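Local coordinates for phosphodiesterase (PDB 6CPU), which is a phosphodiesterase of the HD superfamily, a mostly helical protein that holds a zinc ion and a magnesium ion in this model, at residues A[22-25]-A[26-29]; A[80-84]-A[85-89]. One frame throughout, in Å; residues are numbered along the deposited sequence.

Contact 1 of 2, residues A[22-25]-A[26-29]; sequences FDTF and KHLI
F25 and I29 pack one helical turn apart on the buried side of this helix start. The CD1 methyl of I29 sits over one face of the F25 ring, displaced toward its rim, in a CH-pi contact. Its closest ring atom is F25 CE2, 3.6 Å from I29 CD1. The F25 side chain runs anti to the backbone N (chi1 -173°), which carries the ring along the helix to this methyl. F22 and L28 form a second apolar pair. L28 CA lies over the centre of the F22 ring, 3.9 Å from its centroid, and L28 CG touches F22 CD2 at 3.8 Å. The two side chains cross at about a right angle.

The polar side is more exposed and turns on H27. Its ring N-H, at ND1, donates to D23 OD1 over 2.8 Å in an almost straight bond (174°). OD1 accepts through its syn lone pair, and carboxylate and imidazole are nearly coplanar, so the bond holds the ring edge to the carboxylate. T24 is the N-cap. Its OG1 accepts from H27 N at 3.0 Å, with chi1 at 66° folding the hydroxyl back toward the first turn. Main-chain bonds from L28 N to T24 O and from I29 N to F25 O run through this first turn.

The contact lies where the short loop after strand 16-21, an outermost strand of the parallel sheet, passes into helix 25-34. F22 and L28 rest on L5 of strand 2-6, while F25 and I29 face helix 84-94.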
loop_
_atom_site.group_PDB
_atom_site.type_symbol
_atom_site.label_atom_id
_atom_site.label_comp_id
_atom_site.label_asym_id
_atom_site.label_seq_id
_atom_site.Cartn_x
_atom_site.Cartn_y
_atom_site.Cartn_z
ATOM N N PHE A 22 -15.616 4.614 -25.324
ATOM C CA PHE A 22 -15.207 3.227 -25.248
ATOM C C PHE A 22 -16.221 2.356 -25.968
ATOM O O PHE A 22 -17.427 2.574 -25.851
ATOM C CB PHE A 22 -15.033 2.792 -23.787
ATOM C CG PHE A 22 -13.875 3.458 -23.125
ATOM C CD1 PHE A 22 -12.586 3.003 -23.353
ATOM C CD2 PHE A 22 -14.064 4.592 -22.345
ATOM C CE1 PHE A 22 -11.498 3.646 -22.779
ATOM C CE2 PHE A 22 -12.980 5.238 -21.776
ATOM C CZ PHE A 22 -11.701 4.759 -21.987
ATOM N N ASP A 23 -15.715 1.383 -26.713
ATOM C CA ASP A 23 -16.567 0.437 -27.419
ATOM C C ASP A 23 -17.155 -0.597 -26.473
ATOM O O ASP A 23 -18.231 -1.137 -26.739
ATOM C CB ASP A 23 -15.803 -0.247 -28.569
ATOM C CG ASP A 23 -14.617 -1.070 -28.097
ATOM O OD1 ASP A 23 -14.076 -0.810 -26.995
ATOM O OD2 ASP A 23 -14.207 -1.992 -28.837
ATOM N N THR A 24 -16.455 -0.878 -25.370
ATOM C CA THR A 24 -16.886 -1.895 -24.413
ATOM C C THR A 24 -16.644 -1.443 -22.969
ATOM O O THR A 24 -15.749 -0.650 -22.703
ATOM C CB THR A 24 -16.129 -3.225 -24.608
ATOM O OG1 THR A 24 -14.747 -3.057 -24.296
ATOM C CG2 THR A 24 -16.245 -3.735 -26.049
ATOM N N PHE A 25 -17.444 -1.984 -22.058
ATOM C CA PHE A 25 -17.314 -1.714 -20.624
ATOM C C PHE A 25 -15.972 -2.257 -20.143
ATOM O O PHE A 25 -15.310 -1.636 -19.316
ATOM C CB PHE A 25 -18.472 -2.366 -19.853
ATOM C CG PHE A 25 -18.537 -2.004 -18.379
ATOM C CD1 PHE A 25 -18.378 -0.686 -17.952
ATOM C CD2 PHE A 25 -18.794 -2.981 -17.424
ATOM C CE1 PHE A 25 -18.453 -0.362 -16.603
ATOM C CE2 PHE A 25 -18.879 -2.663 -16.076
ATOM C CZ PHE A 25 -18.702 -1.349 -15.666
ATOM N N LYS A 26 -15.573 -3.412 -20.676
ATOM C CA LYS A 26 -14.289 -4.001 -20.327
ATOM C C LYS A 26 -13.135 -3.042 -20.630
ATOM O O LYS A 26 -12.246 -2.857 -19.802
ATOM C CB LYS A 26 -14.080 -5.330 -21.042
ATOM C CG LYS A 26 -12.777 -6.008 -20.662
ATOM C CD LYS A 26 -12.586 -7.340 -21.371
ATOM C CE LYS A 26 -11.750 -7.206 -22.632
ATOM N NZ LYS A 26 -11.493 -8.553 -23.215
ATOM N N HIS A 27 -13.137 -2.426 -21.809
ATOM C CA HIS A 27 -12.081 -1.479 -22.137
ATOM C C HIS A 27 -12.106 -0.226 -21.234
ATOM O O HIS A 27 -11.045 0.295 -20.838
ATOM C CB HIS A 27 -12.121 -1.104 -23.614
ATOM C CG HIS A 27 -11.615 -2.183 -24.524
ATOM N ND1 HIS A 27 -12.048 -2.320 -25.826
ATOM C CD2 HIS A 27 -10.711 -3.170 -24.322
ATOM C CE1 HIS A 27 -11.427 -3.341 -26.388
ATOM N NE2 HIS A 27 -10.613 -3.875 -25.497
ATOM N N LEU A 28 -13.305 0.242 -20.893
ATOM C CA LEU A 28 -13.461 1.345 -19.928
ATOM C C LEU A 28 -12.852 0.977 -18.557
ATOM O O LEU A 28 -12.098 1.762 -17.967
ATOM C CB LEU A 28 -14.943 1.712 -19.781
ATOM C CG LEU A 28 -15.245 3.048 -19.102
ATOM C CD1 LEU A 28 -16.603 3.599 -19.539
ATOM C CD2 LEU A 28 -15.213 2.909 -17.592
ATOM N N ILE A 29 -13.145 -0.228 -18.083
ATOM C CA ILE A 29 -12.583 -0.729 -16.812
ATOM C C ILE A 29 -11.049 -0.773 -16.868
ATOM O O ILE A 29 -10.377 -0.355 -15.921
ATOM C CB ILE A 29 -13.157 -2.111 -16.442
ATOM C CG1 ILE A 29 -14.627 -1.976 -16.031
ATOM C CG2 ILE A 29 -12.398 -2.734 -15.285
ATOM C CD1 ILE A 29 -15.364 -3.304 -15.947
#

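Contact 2 of 2, residues A[80-84]-A[85-89]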
loop_
_atom_site.group_PDB
_atom_site.type_symbol
_atom_site.label_atom_id
_atom_site.label_comp_id
_atom_site.label_asym_id
_atom_site.label_seq_id
_atom_site.Cartn_x
_atom_site.Cartn_y
_atom_site.Cartn_z
ATOM N N ASP A 80 -19.648 -6.779 -20.364
ATOM C CA ASP A 80 -20.287 -5.799 -21.237
ATOM C C ASP A 80 -21.821 -5.871 -21.158
ATOM O O ASP A 80 -22.496 -4.853 -21.286
ATOM C CB ASP A 80 -19.809 -5.988 -22.684
ATOM C CG ASP A 80 -18.299 -5.703 -22.860
ATOM O OD1 ASP A 80 -17.667 -5.059 -21.979
ATOM O OD2 ASP A 80 -17.741 -6.126 -23.896
ATOM N N ASN A 81 -22.348 -7.068 -20.903
ATOM C CA ASN A 81 -23.791 -7.297 -20.842
ATOM C C ASN A 81 -24.425 -7.205 -19.451
ATOM O O ASN A 81 -25.606 -7.539 -19.294
ATOM C CB ASN A 81 -24.107 -8.656 -21.481
ATOM C CG ASN A 81 -23.843 -8.659 -22.978
ATOM O OD1 ASN A 81 -24.315 -7.776 -23.702
ATOM N ND2 ASN A 81 -23.083 -9.643 -23.452
ATOM N N LEU A 82 -23.669 -6.744 -18.443
ATOM C CA LEU A 82 -24.214 -6.588 -17.093
ATOM C C LEU A 82 -25.354 -5.589 -17.075
ATOM O O LEU A 82 -25.288 -4.578 -17.755
ATOM C CB LEU A 82 -23.148 -6.076 -16.111
ATOM C CG LEU A 82 -22.039 -7.033 -15.692
ATOM C CD1 LEU A 82 -20.986 -6.232 -14.930
ATOM C CD2 LEU A 82 -22.548 -8.203 -14.852
ATOM N N PRO A 83 -26.385 -5.841 -16.253
ATOM C CA PRO A 83 -27.370 -4.787 -16.038
ATOM C C PRO A 83 -26.701 -3.546 -15.452
ATOM O O PRO A 83 -25.618 -3.646 -14.848
ATOM C CB PRO A 83 -28.345 -5.386 -15.014
ATOM C CG PRO A 83 -27.965 -6.810 -14.835
ATOM C CD PRO A 83 -26.577 -6.992 -15.357
ATOM N N PHE A 84 -27.344 -2.397 -15.615
ATOM C CA PHE A 84 -26.786 -1.147 -15.119
ATOM C C PHE A 84 -26.499 -1.200 -13.616
ATOM O O PHE A 84 -25.469 -0.686 -13.162
ATOM C CB PHE A 84 -27.694 0.036 -15.438
ATOM C CG PHE A 84 -27.270 1.311 -14.767
ATOM C CD1 PHE A 84 -26.177 2.023 -15.236
ATOM C CD2 PHE A 84 -27.939 1.778 -13.642
ATOM C CE1 PHE A 84 -25.771 3.189 -14.611
ATOM C CE2 PHE A 84 -27.538 2.942 -13.010
ATOM C CZ PHE A 84 -26.453 3.651 -13.498
ATOM N N SER A 85 -27.394 -1.821 -12.846
ATOM C CA SER A 85 -27.195 -1.961 -11.401
ATOM C C SER A 85 -25.862 -2.639 -11.047
ATOM O O SER A 85 -25.178 -2.207 -10.113
ATOM C CB SER A 85 -28.365 -2.717 -10.757
ATOM O OG SER A 85 -28.354 -4.086 -11.119
ATOM N N ASP A 86 -25.489 -3.677 -11.797
ATOM C CA ASP A 86 -24.197 -4.359 -11.606
ATOM C C ASP A 86 -22.984 -3.572 -12.116
ATOM O O ASP A 86 -21.914 -3.610 -11.492
ATOM C CB ASP A 86 -24.196 -5.736 -12.274
ATOM C CG ASP A 86 -24.971 -6.775 -11.486
ATOM O OD1 ASP A 86 -24.980 -6.704 -10.240
ATOM O OD2 ASP A 86 -25.559 -7.674 -12.125
ATOM N N LYS A 87 -23.128 -2.905 -13.257
ATOM C CA LYS A 87 -22.060 -2.040 -13.780
ATOM C C LYS A 87 -21.764 -0.923 -12.784
ATOM O O LYS A 87 -20.598 -0.607 -12.481
ATOM C CB LYS A 87 -22.456 -1.420 -15.128
ATOM C CG LYS A 87 -22.510 -2.403 -16.289
ATOM C CD LYS A 87 -22.277 -1.692 -17.613
ATOM C CE LYS A 87 -22.231 -2.666 -18.775
ATOM N NZ LYS A 87 -23.597 -3.137 -19.152
ATOM N N SER A 88 -22.835 -0.347 -12.265
ATOM C CA SER A 88 -22.767 0.722 -11.296
ATOM C C SER A 88 -22.129 0.245 -9.983
ATOM O O SER A 88 -21.293 0.952 -9.402
ATOM C CB SER A 88 -24.178 1.266 -11.059
ATOM O OG SER A 88 -24.188 2.318 -10.124
ATOM N N LEU A 89 -22.519 -0.943 -9.527
ATOM C CA LEU A 89 -21.941 -1.556 -8.333
ATOM C C LEU A 89 -20.436 -1.770 -8.499
ATOM O O LEU A 89 -19.652 -1.451 -7.582
ATOM C CB LEU A 89 -22.628 -2.891 -8.029
ATOM C CG LEU A 89 -22.099 -3.738 -6.868
ATOM C CD1 LEU A 89 -22.111 -2.937 -5.584
ATOM C CD2 LEU A 89 -22.918 -5.017 -6.706
#
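D80 and L82 both offer main-chain oxygens to K87. The K87 amine reaches D80 O at 3.0 Å, from well above the carbonyl plane. The carboxylate of D80 turns the other way, and its OD1 accepts from K26 N. L82 O lies 2.6 Å from K87 NZ and receives the amine in the carbonyl plane, on a lone pair. A bend at the last torsion of K87 (chi4 76°) brings NZ between the two oxygens. L82 also packs by its side chain: CB meets K87 CG at 3.7 Å, and CD2 touches D86 CB. P83 is the N-cap residue. Its O accepts a well-directed bond from K87 N and a weak one from D86 N. The P83 ring lies alongside the D86 side chain, with CD 3.5 Å from D86 OD2. F84 opens the helix, and its O receives S88 N at 2.8 Å. S88 CB stands over one face of the F84 ring, offset toward the rim.

The turn leads from the loop after strand 46-49 into helix 84-94. L82 packs on L186 and L189 of helix 177-193, K87 touches F25 of helix 25-34, and F84 meets F50 edge-to-face.

How the contacts relate
Contacts 1 and 2 are both helix starts, at the heads of helices 25-34 and 84-94, with centres about 12 Å apart. Contact 1 is partly buried and includes three buried residues. Contact 2 is a surface contact, with L82 its one buried residue. Their chemistry differs. In 22-29 the T24 side chain caps the helix, and D23 pairs with H27. In 80-89 a lysine amine gathers main-chain oxygens of the preceding loop, and the N-cap is a proline. The two also touch: the D80 carboxylate bridges the two helix starts, and the helices meet where F25 CE2 packs 3.6 Å from K87 CG. Both lie far from the chain centre.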